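Local atomic coordinates of giardin subunit alpha-1 (PDB entry 4EVF), a protein that binds phospholipids, phosphatidylserine among them, in a calcium-dependent manner and takes part in attachment of the Giardia parasite to the intestinal mucosa. Residues Q13-K18 with K48-D53; D19-A24 with L288-R293; E124-D129 with L138-W143; D163-Q168 with A172-F177. All coordinates share one frame; numbering follows the deposited sequence.

Overall arrangement
From the N terminus, helix 4-16 runs into the first segment of contact 1, which closes with the start of helix 50-57 inside the first annexin repeat. Helix 20-28 follows and enters contact 2, whose partner is the last helix, 284-292; this closes almost the whole chain into a loop, joins the first repeat to the fourth and crosses contact 1, with A14 packed on Q22 and I23. Nested inside that long loop and in series come contact 3, between neighbouring helices of the second repeat, and contact 4, a helical hairpin in the third. These two touch through L138, L139 and K142 against I175 and D176, while contacts 1 and 4 lie about 51 Å apart, centre to centre.

Contact 1. Residues Q13-K18 with K48-D53; sequences QAIDAK and KELPDD
I15 reaches from the last turn of helix 4-16 toward the first turn of helix 50-57 and meets it with two different atoms. Its CD1 touches CD1 of L50 at 3.6 Å, methyl against methyl, the two side chains set obliquely. Against D53 the ethyl arm lies across, at about a right angle, and I15 CD1 comes to 4.2 Å from D53 CB. The other branch, CG2, approaches the backbone carbonyl, 3.9 Å from D53 O. With CG1 turned beside the backbone N and the arm extended (chi2 179°), CD1 is carried out to L50. L50 answers with CG opposite its own backbone N, which brings CD1 forward.

The carboxylate of D53 is engaged elsewhere: OD2 takes K48 NZ at 2.9 Å on its syn lone pair, a salt bridge, and also bonds Y42 OH. These two grips probably fix the rotation of the carboxylate and leave the aliphatic CB to face I15. Y42 also packs on I15 and L50. Just beyond I15, K18 with positive phi ends helix 4-16 in a Schellman motif. The whole is helix-to-helix packing within the all-helical first annexin repeat.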
# COMPACT_ATOMS: atom_id res chain seq x y z
N GLN A 13 -16.07 -24.41 -4.40
CA GLN A 13 -16.93 -24.91 -3.35
C GLN A 13 -17.11 -23.89 -2.22
O GLN A 13 -18.15 -23.88 -1.55
CB GLN A 13 -16.40 -26.24 -2.82
CG GLN A 13 -16.70 -27.39 -3.74
CD GLN A 13 -15.75 -28.55 -3.58
OE1 GLN A 13 -14.71 -28.42 -2.93
NE2 GLN A 13 -16.08 -29.69 -4.18
N ALA A 14 -16.11 -23.04 -2.02
CA ALA A 14 -16.21 -22.00 -1.00
C ALA A 14 -17.20 -20.95 -1.48
O ALA A 14 -17.98 -20.40 -0.70
CB ALA A 14 -14.85 -21.38 -0.72
N ILE A 15 -17.16 -20.68 -2.79
CA ILE A 15 -18.02 -19.67 -3.40
C ILE A 15 -19.46 -20.16 -3.40
O ILE A 15 -20.40 -19.39 -3.13
CB ILE A 15 -17.59 -19.36 -4.85
CG1 ILE A 15 -16.25 -18.62 -4.87
CG2 ILE A 15 -18.64 -18.53 -5.55
CD1 ILE A 15 -15.74 -18.32 -6.28
N ASP A 16 -19.63 -21.44 -3.71
CA ASP A 16 -20.93 -22.08 -3.64
C ASP A 16 -21.46 -22.04 -2.21
O ASP A 16 -22.65 -21.81 -1.98
CB ASP A 16 -20.84 -23.53 -4.10
CG ASP A 16 -20.65 -23.65 -5.61
OD1 ASP A 16 -21.11 -22.75 -6.35
OD2 ASP A 16 -20.06 -24.66 -6.05
N ALA A 17 -20.58 -22.28 -1.25
CA ALA A 17 -20.96 -22.23 0.16
C ALA A 17 -21.15 -20.80 0.63
O ALA A 17 -21.68 -20.56 1.72
CB ALA A 17 -19.92 -22.94 1.02
N LYS A 18 -20.73 -19.84 -0.19
CA LYS A 18 -20.78 -18.44 0.19
C LYS A 18 -19.99 -18.20 1.48
O LYS A 18 -20.31 -17.31 2.27
CB LYS A 18 -22.24 -18.00 0.36
CG LYS A 18 -23.08 -18.15 -0.89
CD LYS A 18 -24.52 -17.76 -0.64
CE LYS A 18 -25.20 -17.25 -1.91
NZ LYS A 18 -25.08 -18.20 -3.05
N LYS A 48 -16.13 -19.20 -16.20
CA LYS A 48 -16.55 -17.93 -15.60
C LYS A 48 -15.36 -17.30 -14.91
O LYS A 48 -14.53 -18.00 -14.34
CB LYS A 48 -17.69 -18.13 -14.58
CG LYS A 48 -19.06 -18.39 -15.20
CD LYS A 48 -20.16 -18.45 -14.13
CE LYS A 48 -20.49 -19.89 -13.69
NZ LYS A 48 -19.37 -20.59 -13.00
N GLU A 49 -15.26 -15.98 -14.94
CA GLU A 49 -14.16 -15.31 -14.27
C GLU A 49 -14.33 -15.35 -12.74
O GLU A 49 -15.42 -15.09 -12.22
CB GLU A 49 -14.05 -13.87 -14.76
CG GLU A 49 -12.64 -13.34 -14.75
CD GLU A 49 -12.03 -13.30 -16.14
OE1 GLU A 49 -12.42 -14.13 -16.99
OE2 GLU A 49 -11.19 -12.41 -16.38
N LEU A 50 -13.24 -15.66 -12.03
CA LEU A 50 -13.29 -15.88 -10.59
C LEU A 50 -13.85 -14.69 -9.79
O LEU A 50 -14.71 -14.87 -8.93
CB LEU A 50 -11.91 -16.30 -10.08
CG LEU A 50 -11.64 -16.62 -8.61
CD1 LEU A 50 -12.70 -17.53 -8.01
CD2 LEU A 50 -10.25 -17.24 -8.48
N PRO A 51 -13.36 -13.47 -10.08
CA PRO A 51 -13.96 -12.27 -9.47
C PRO A 51 -15.46 -12.11 -9.80
O PRO A 51 -16.22 -11.66 -8.94
CB PRO A 51 -13.15 -11.12 -10.07
CG PRO A 51 -12.39 -11.73 -11.25
CD PRO A 51 -12.15 -13.15 -10.85
N ASP A 52 -15.87 -12.47 -11.01
CA ASP A 52 -17.29 -12.39 -11.39
C ASP A 52 -18.14 -13.39 -10.59
O ASP A 52 -19.27 -13.09 -10.22
CB ASP A 52 -17.49 -12.62 -12.89
CG ASP A 52 -17.00 -11.45 -13.74
OD1 ASP A 52 -16.69 -10.38 -13.16
OD2 ASP A 52 -16.94 -11.59 -14.98
N ASP A 53 -17.59 -14.57 -10.34
CA ASP A 53 -18.32 -15.58 -9.58
C ASP A 53 -18.42 -15.16 -8.12
O ASP A 53 -19.49 -15.23 -7.50
CB ASP A 53 -17.68 -16.96 -9.73
CG ASP A 53 -18.33 -17.79 -10.83
OD1 ASP A 53 -19.22 -17.26 -11.53
OD2 ASP A 53 -17.95 -18.97 -11.01

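Contact 2. Residues D19-A24 with L288-R293; sequences DEVQIA and LRTLWR
A24 and T290 meet between two near-parallel helices, 20-28 and 284-292, through which the first and fourth repeats of the annexin fold are joined. The short axes pass 9.1 Å apart at 16°, close enough for T290 CG2 and L291 CD2 to lie against the backbone of A24. T290 points both its branches at the first repeat. Its CG2 lies 3.8 Å from A24 C, against the peptide at the end of the segment, and its OG1 is 3.6 Å from V21 CG1, the two side chains crossing at a slant. OG1 is turned beside the backbone N of T290 (chi1 -57°), which puts CG2 opposite that N. V21 likewise sends CG1 out opposite its own N (chi1 177°).

L291 leaves its helix at the flank, but its end swings in: CG is 4.2 Å from A24 CB.

Outside this shell, T290 OG1 bonds P286 O one turn earlier in its own helix, which satisfies the buried hydroxyl and should hold its rotamer. V21 CG1 merely packs on that oxygen. Helix 62-70 lends L66 and L70 to L291, and F25 and S28 extend the contact with T290 along helix 20-28. At the start of that helix D19 is the N-cap, its OD1 weakly accepting Q22 N, and E20 makes a salt bridge with R283. Helix 284-292 ends in a Schellman motif at R293, and R293 NH2 bonds S28 O. Between residues 19-24 and 288-293 the shortest approach is L291 CD2 to A24 O, 3.3 Å.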
# COMPACT_ATOMS: atom_id res chain seq x y z
N ASP A 19 -18.95 -19.01 1.67
CA ASP A 19 -18.08 -18.95 2.82
C ASP A 19 -16.99 -17.88 2.62
O ASP A 19 -15.97 -18.14 1.99
CB ASP A 19 -17.45 -20.34 3.02
CG ASP A 19 -16.73 -20.48 4.34
OD1 ASP A 19 -16.50 -19.47 5.04
OD2 ASP A 19 -16.36 -21.64 4.68
N GLU A 20 -17.21 -16.69 3.16
CA GLU A 20 -16.28 -15.57 2.97
C GLU A 20 -14.91 -15.79 3.60
O GLU A 20 -13.88 -15.52 2.97
CB GLU A 20 -16.89 -14.27 3.51
CG GLU A 20 -17.97 -13.69 2.62
CD GLU A 20 -18.50 -12.38 3.15
OE1 GLU A 20 -18.53 -12.19 4.39
OE2 GLU A 20 -18.88 -11.52 2.33
N VAL A 21 -14.89 -16.25 4.84
CA VAL A 21 -13.62 -16.49 5.50
C VAL A 21 -12.83 -17.56 4.76
O VAL A 21 -11.60 -17.49 4.66
CB VAL A 21 -13.79 -16.85 6.98
CG1 VAL A 21 -12.45 -17.17 7.60
CG2 VAL A 21 -14.45 -15.71 7.74
N GLN A 22 -13.53 -18.56 4.21
CA GLN A 22 -12.85 -19.62 3.46
C GLN A 22 -12.22 -19.09 2.16
O GLN A 22 -11.13 -19.51 1.78
CB GLN A 22 -13.80 -20.78 3.18
CG GLN A 22 -13.17 -21.93 2.40
CD GLN A 22 -11.95 -22.52 3.11
OE1 GLN A 22 -11.67 -22.21 4.26
NE2 GLN A 22 -11.23 -23.39 2.40
N ILE A 23 -12.91 -18.18 1.48
CA ILE A 23 -12.32 -17.56 0.30
C ILE A 23 -11.10 -16.74 0.71
O ILE A 23 -10.05 -16.79 0.07
CB ILE A 23 -13.33 -16.69 -0.46
CG1 ILE A 23 -14.49 -17.55 -0.96
CG2 ILE A 23 -12.65 -15.91 -1.58
CD1 ILE A 23 -15.70 -16.75 -1.38
N ALA A 24 -11.25 -15.98 1.79
CA ALA A 24 -10.15 -15.20 2.33
C ALA A 24 -9.00 -16.12 2.73
O ALA A 24 -7.83 -15.80 2.48
CB ALA A 24 -10.62 -14.36 3.55
N LEU A 288 -10.12 -9.84 7.41
CA LEU A 288 -8.82 -9.17 7.50
C LEU A 288 -7.79 -9.98 8.30
O LEU A 288 -6.65 -10.15 7.85
CB LEU A 288 -8.96 -7.74 8.05
CG LEU A 288 -9.72 -6.69 7.24
CD1 LEU A 288 -9.75 -5.34 7.99
CD2 LEU A 288 -9.15 -6.53 5.82
N ARG A 289 -8.20 -10.48 9.45
CA ARG A 289 -7.31 -11.28 10.27
C ARG A 289 -6.81 -12.54 9.52
O ARG A 289 -5.72 -12.94 9.68
CB ARG A 289 -7.89 -11.66 11.63
CG ARG A 289 -8.00 -10.54 12.65
CD ARG A 289 -8.66 -11.00 13.93
NE ARG A 289 -7.65 -11.54 14.81
CZ ARG A 289 -7.83 -11.89 16.06
NH1 ARG A 289 -8.98 -11.75 16.64
NH2 ARG A 289 -6.83 -12.36 16.74
N THR A 290 -7.64 -13.14 8.71
CA THR A 290 -7.23 -14.28 7.90
C THR A 290 -6.13 -13.85 6.90
O THR A 290 -5.05 -14.44 6.84
CB THR A 290 -8.41 -14.88 7.12
OG1 THR A 290 -9.44 -15.26 8.04
CG2 THR A 290 -7.96 -16.11 6.34
N LEU A 291 -6.42 -12.80 6.14
CA LEU A 291 -5.51 -12.33 5.10
C LEU A 291 -4.17 -11.85 5.65
O LEU A 291 -3.14 -12.04 4.99
CB LEU A 291 -6.16 -11.25 4.23
CG LEU A 291 -7.40 -11.69 3.44
CD1 LEU A 291 -8.21 -10.49 2.95
CD2 LEU A 291 -7.00 -12.59 2.26
N TRP A 292 -4.17 -11.25 6.84
CA TRP A 292 -2.96 -10.70 7.43
C TRP A 292 -2.25 -11.71 8.34
O TRP A 292 -1.18 -11.43 8.87
CB TRP A 292 -3.23 -9.38 8.15
CG TRP A 292 -3.46 -8.27 7.20
CD1 TRP A 292 -4.67 -7.74 6.82
CD2 TRP A 292 -2.46 -7.57 6.45
NE1 TRP A 292 -4.47 -6.74 5.90
CE2 TRP A 292 -3.13 -6.61 5.66
CE3 TRP A 292 -1.06 -7.64 6.39
CZ2 TRP A 292 -2.45 -5.74 4.81
CZ3 TRP A 292 -0.39 -6.77 5.54
CH2 TRP A 292 -1.09 -5.84 4.76
N ARG A 293 -2.84 -12.89 8.46
CA ARG A 293 -2.28 -14.00 9.22
C ARG A 293 -2.11 -13.66 10.70
O ARG A 293 -1.06 -13.92 11.29
CB ARG A 293 -0.96 -14.49 8.61
CG ARG A 293 -1.16 -15.22 7.29
CD ARG A 293 0.14 -15.85 6.79
NE ARG A 293 -0.00 -16.28 5.41
CZ ARG A 293 1.01 -16.66 4.64
NH1 ARG A 293 2.25 -16.66 5.12
NH2 ARG A 293 0.79 -17.04 3.38

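Contact 3. Residues E124-D129 with L138-W143; sequences EDFMKD and LLMEKW
M127 leans from helix 122-130 onto E141 of helix 135-145, and its path can be followed outward. From CB the chain turns with CG beside the backbone N (chi1 -61°), and then bends again at both chi2 and chi3, folding the tip over the neighbour. SD is the first atom to arrive: it lies 3.7 Å from E141 CB, and a little farther from E141 CG. The sulfur also stands at the edge of the F126 ring, in its plane. CE, the tip, lies 3.8 Å from E141 CB and 4.0 Å from E141 CD. M127 and E141 thus cross at about a right angle, the thioether lying on the aliphatic part of an extended glutamate.

A second methionine works beside the first. M140 is extended beyond CG, and its SD sits 3.8 Å from F126 CZ. Measured to the ring centroid the sulfur is 5.0 Å away and 80° off the normal, so this Met-aromatic contact is made at the ring edge. F126 is carried there by CG lying opposite its backbone N (chi1 -168°). Helix 92-100 closes in on the same pair, with F95 meeting both F126 and M140.

The carboxylate of E141 forms a salt bridge with R132, in the link between the two helices, whose side chain M127 also touches. The chemistry is divided accordingly: sulfur, methyl and ring edge make the buried part of this helix-helix contact in the second annexin repeat, while the charge of E141 is probably balanced by R132 at its border.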
# COMPACT_ATOMS: atom_id res chain seq x y z
N GLU A 124 0.22 12.41 -15.59
CA GLU A 124 -0.34 13.65 -16.10
C GLU A 124 -1.70 13.96 -15.45
O GLU A 124 -1.92 15.07 -14.97
CB GLU A 124 -0.48 13.57 -17.62
CG GLU A 124 -0.44 14.90 -18.33
CD GLU A 124 0.09 14.77 -19.75
OE1 GLU A 124 -0.44 15.46 -20.65
OE2 GLU A 124 1.05 13.99 -19.97
N ASP A 125 -2.59 12.96 -15.43
CA ASP A 125 -3.89 13.08 -14.76
C ASP A 125 -3.73 13.41 -13.28
O ASP A 125 -4.50 14.20 -12.72
CB ASP A 125 -4.68 11.78 -14.88
CG ASP A 125 -5.63 11.76 -16.05
OD1 ASP A 125 -5.56 12.68 -16.91
OD2 ASP A 125 -6.45 10.81 -16.13
N PHE A 126 -2.76 12.78 -12.64
CA PHE A 126 -2.50 12.99 -11.22
C PHE A 126 -2.06 14.43 -10.95
O PHE A 126 -2.69 15.14 -10.17
CB PHE A 126 -1.41 12.02 -10.74
CG PHE A 126 -1.27 11.96 -9.25
CD1 PHE A 126 -0.36 12.78 -8.60
CD2 PHE A 126 -2.04 11.08 -8.50
CE1 PHE A 126 -0.22 12.73 -7.22
CE2 PHE A 126 -1.90 11.02 -7.12
CZ PHE A 126 -0.99 11.85 -6.48
N MET A 127 -0.99 14.86 -11.61
CA MET A 127 -0.48 16.22 -11.37
C MET A 127 -1.50 17.30 -11.76
O MET A 127 -1.52 18.38 -11.16
CB MET A 127 0.86 16.45 -12.07
CG MET A 127 1.98 15.51 -11.62
SD MET A 127 2.18 15.40 -9.82
CE MET A 127 2.57 17.09 -9.37
N LYS A 128 -2.32 17.00 -12.76
CA LYS A 128 -3.41 17.89 -13.16
C LYS A 128 -4.25 18.27 -11.94
O LYS A 128 -4.51 19.45 -11.68
CB LYS A 128 -4.28 17.18 -14.20
CG LYS A 128 -5.64 17.82 -14.51
CD LYS A 128 -6.49 16.86 -15.34
CE LYS A 128 -7.98 17.22 -15.31
NZ LYS A 128 -8.26 18.51 -16.00
N ASP A 129 -4.64 17.27 -11.17
CA ASP A 129 -5.60 17.48 -10.09
C ASP A 129 -4.93 17.83 -8.77
O ASP A 129 -5.56 18.36 -7.86
CB ASP A 129 -6.49 16.24 -9.92
CG ASP A 129 -7.72 16.27 -10.83
OD1 ASP A 129 -7.98 17.30 -11.48
OD2 ASP A 129 -8.44 15.25 -10.90
N LEU A 138 5.01 17.86 -4.70
CA LEU A 138 6.32 17.78 -5.34
C LEU A 138 7.01 16.45 -5.03
O LEU A 138 7.64 15.85 -5.91
CB LEU A 138 7.19 18.95 -4.90
CG LEU A 138 6.74 20.37 -5.28
CD1 LEU A 138 7.68 21.40 -4.70
CD2 LEU A 138 6.67 20.52 -6.80
N LEU A 139 6.90 15.99 -3.79
CA LEU A 139 7.45 14.69 -3.42
C LEU A 139 6.75 13.56 -4.16
O LEU A 139 7.40 12.62 -4.61
CB LEU A 139 7.43 14.46 -1.91
CG LEU A 139 8.03 13.13 -1.40
CD1 LEU A 139 9.48 12.94 -1.81
CD2 LEU A 139 7.90 13.07 0.13
N MET A 140 5.42 13.63 -4.27
CA MET A 140 4.69 12.56 -4.95
C MET A 140 5.04 12.48 -6.44
O MET A 140 5.15 11.38 -7.00
CB MET A 140 3.17 12.67 -4.76
CG MET A 140 2.72 12.18 -3.38
SD MET A 140 0.93 12.04 -3.25
CE MET A 140 0.74 11.79 -1.47
N GLU A 141 5.23 13.63 -7.06
CA GLU A 141 5.65 13.68 -8.45
C GLU A 141 6.99 12.95 -8.64
O GLU A 141 7.15 12.13 -9.55
CB GLU A 141 5.80 15.12 -8.93
CG GLU A 141 6.16 15.22 -10.40
CD GLU A 141 6.22 16.65 -10.88
OE1 GLU A 141 6.48 17.56 -10.07
OE2 GLU A 141 6.00 16.86 -12.09
N LYS A 142 7.95 13.26 -7.78
CA LYS A 142 9.27 12.66 -7.88
C LYS A 142 9.24 11.18 -7.47
O LYS A 142 9.96 10.35 -8.01
CB LYS A 142 10.25 13.44 -7.01
CG LYS A 142 11.70 13.03 -7.16
CD LYS A 142 12.56 14.23 -7.50
CE LYS A 142 12.30 15.36 -6.53
NZ LYS A 142 13.00 16.60 -6.95
N TRP A 143 8.39 10.86 -6.50
CA TRP A 143 8.20 9.48 -6.09
C TRP A 143 7.73 8.61 -7.25
O TRP A 143 8.25 7.50 -7.46
CB TRP A 143 7.18 9.40 -4.96
CG TRP A 143 7.19 8.10 -4.24
CD1 TRP A 143 6.50 6.97 -4.57
CD2 TRP A 143 7.93 7.80 -3.06
NE1 TRP A 143 6.77 5.97 -3.65
CE2 TRP A 143 7.64 6.46 -2.72
CE3 TRP A 143 8.82 8.52 -2.26
CZ2 TRP A 143 8.21 5.84 -1.59
CZ3 TRP A 143 9.37 7.91 -1.15
CH2 TRP A 143 9.07 6.58 -0.83

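Contact 4. Residues D163-Q168 with A172-F177; sequences DQAFDQ and AYLIDF
A165 and L174 meet inside a helical hairpin of the third annexin repeat, where helix 155-167 turns back into helix 171-180. The short axes come within 9.4 Å, with their directions 135° apart.

Apolar packing is centred on A165. Its CB touches Y173 CD2 at 3.5 Å, approaching the ring obliquely, and L174 CD1 at 3.6 Å, so the methyl is held between two consecutive residues of the partner helix. The tyrosine ring reaches it because its CG stands opposite the backbone N (chi1 -174°), which sets the CD2 side of the ring against A165. E158 and R161 of helix 155-167 also pack on Y173.

A CH-pi contact joins L174 to F166. The leucine lies across the face of the ring at about a right angle, with CD1 4.2 Å from the F166 ring centroid and practically on the ring normal. Its second methyl, CD2, spreads over the rim of the ring, 3.9 Å from F166 CD2. F166 leaves its helix at the flank, yet with CG beside the backbone N its ring swings in to meet the leucine. Two further helices of the repeat pack on F166, 183-196 through F193 and 201-208 through A204, I205 and I208; I208 packs on L174 as well.

Hydrogen bonding belongs here to the backbone of the second helix. At the turn, Y173 N donates to N170 OD1 near the start of helix 171-180. Within that helix, the backbone continues with F177 N bonded to Y173 O at 2.8 Å.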
# COMPACT_ATOMS: atom_id res chain seq x y z
N ASP A 163 20.10 16.50 8.33
CA ASP A 163 19.83 17.29 9.54
C ASP A 163 19.96 18.79 9.29
O ASP A 163 19.15 19.58 9.77
CB ASP A 163 20.78 16.87 10.67
CG ASP A 163 20.67 17.76 11.90
OD1 ASP A 163 19.80 17.50 12.75
OD2 ASP A 163 21.46 18.72 12.01
N GLN A 164 21.00 19.19 8.56
CA GLN A 164 21.20 20.60 8.25
C GLN A 164 20.07 21.10 7.36
O GLN A 164 19.57 22.21 7.53
CB GLN A 164 22.57 20.83 7.61
CG GLN A 164 23.75 20.53 8.54
CD GLN A 164 25.10 20.58 7.83
OE1 GLN A 164 25.20 20.28 6.63
NE2 GLN A 164 26.14 20.95 8.56
N ALA A 165 19.64 20.26 6.41
CA ALA A 165 18.51 20.61 5.56
C ALA A 165 17.23 20.83 6.38
O ALA A 165 16.49 21.79 6.13
CB ALA A 165 18.28 19.54 4.50
N PHE A 166 16.95 19.95 7.34
CA PHE A 166 15.78 20.11 8.20
C PHE A 166 15.90 21.42 9.00
O PHE A 166 14.95 22.20 9.08
CB PHE A 166 15.64 18.93 9.18
CG PHE A 166 14.94 17.73 8.59
CD1 PHE A 166 15.62 16.53 8.43
CD2 PHE A 166 13.61 17.79 8.22
CE1 PHE A 166 14.98 15.41 7.90
CE2 PHE A 166 12.97 16.69 7.69
CZ PHE A 166 13.66 15.49 7.53
N ASP A 167 17.08 21.64 9.57
CA ASP A 167 17.28 22.80 10.43
C ASP A 167 17.17 24.13 9.68
O ASP A 167 16.72 25.13 10.24
CB ASP A 167 18.62 22.69 11.16
CG ASP A 167 18.68 23.59 12.39
OD1 ASP A 167 17.74 23.53 13.22
OD2 ASP A 167 19.66 24.36 12.50
N GLN A 168 17.56 24.14 8.42
CA GLN A 168 17.49 25.34 7.59
C GLN A 168 16.20 25.43 6.78
O GLN A 168 16.01 26.38 6.03
CB GLN A 168 18.69 25.38 6.64
CG GLN A 168 20.03 25.30 7.34
CD GLN A 168 21.17 24.93 6.41
OE1 GLN A 168 21.10 25.17 5.20
NE2 GLN A 168 22.22 24.34 6.98
N ALA A 172 13.71 22.04 -0.59
CA ALA A 172 14.10 21.52 -1.90
C ALA A 172 14.99 20.28 -1.73
O ALA A 172 14.83 19.28 -2.45
CB ALA A 172 14.80 22.59 -2.75
N TYR A 173 15.92 20.34 -0.78
CA TYR A 173 16.82 19.21 -0.51
C TYR A 173 16.01 18.03 0.03
O TYR A 173 16.29 16.86 -0.28
CB TYR A 173 17.88 19.63 0.51
CG TYR A 173 18.96 18.60 0.78
CD1 TYR A 173 20.21 18.72 0.19
CD2 TYR A 173 18.74 17.53 1.65
CE1 TYR A 173 21.21 17.80 0.44
CE2 TYR A 173 19.73 16.60 1.90
CZ TYR A 173 20.97 16.74 1.28
OH TYR A 173 21.96 15.83 1.51
N LEU A 174 15.02 18.34 0.85
CA LEU A 174 14.16 17.33 1.46
C LEU A 174 13.36 16.55 0.41
O LEU A 174 13.28 15.32 0.47
CB LEU A 174 13.23 17.99 2.46
CG LEU A 174 13.63 18.03 3.94
CD1 LEU A 174 15.11 17.91 4.20
CD2 LEU A 174 13.01 19.27 4.62
N ILE A 175 12.78 17.28 -0.54
CA ILE A 175 11.94 16.68 -1.56
C ILE A 175 12.79 15.77 -2.45
O ILE A 175 12.41 14.64 -2.77
CB ILE A 175 11.23 17.76 -2.40
CG1 ILE A 175 10.21 18.51 -1.53
CG2 ILE A 175 10.54 17.15 -3.60
CD1 ILE A 175 9.77 19.84 -2.11
N ASP A 176 13.96 16.26 -2.83
CA ASP A 176 14.87 15.50 -3.66
C ASP A 176 15.42 14.30 -2.89
O ASP A 176 15.52 13.21 -3.44
CB ASP A 176 16.02 16.38 -4.14
CG ASP A 176 17.04 15.62 -4.95
OD1 ASP A 176 16.80 15.43 -6.16
OD2 ASP A 176 18.06 15.19 -4.36
N PHE A 177 15.76 14.49 -1.62
CA PHE A 177 16.29 13.39 -0.83
C PHE A 177 15.30 12.24 -0.68
O PHE A 177 15.59 11.10 -1.02
CB PHE A 177 16.76 13.85 0.55
CG PHE A 177 17.21 12.72 1.43
CD1 PHE A 177 16.31 12.07 2.26
CD2 PHE A 177 18.53 12.28 1.39
CE1 PHE A 177 16.73 11.02 3.06
CE2 PHE A 177 18.94 11.25 2.19
CZ PHE A 177 18.05 10.60 3.02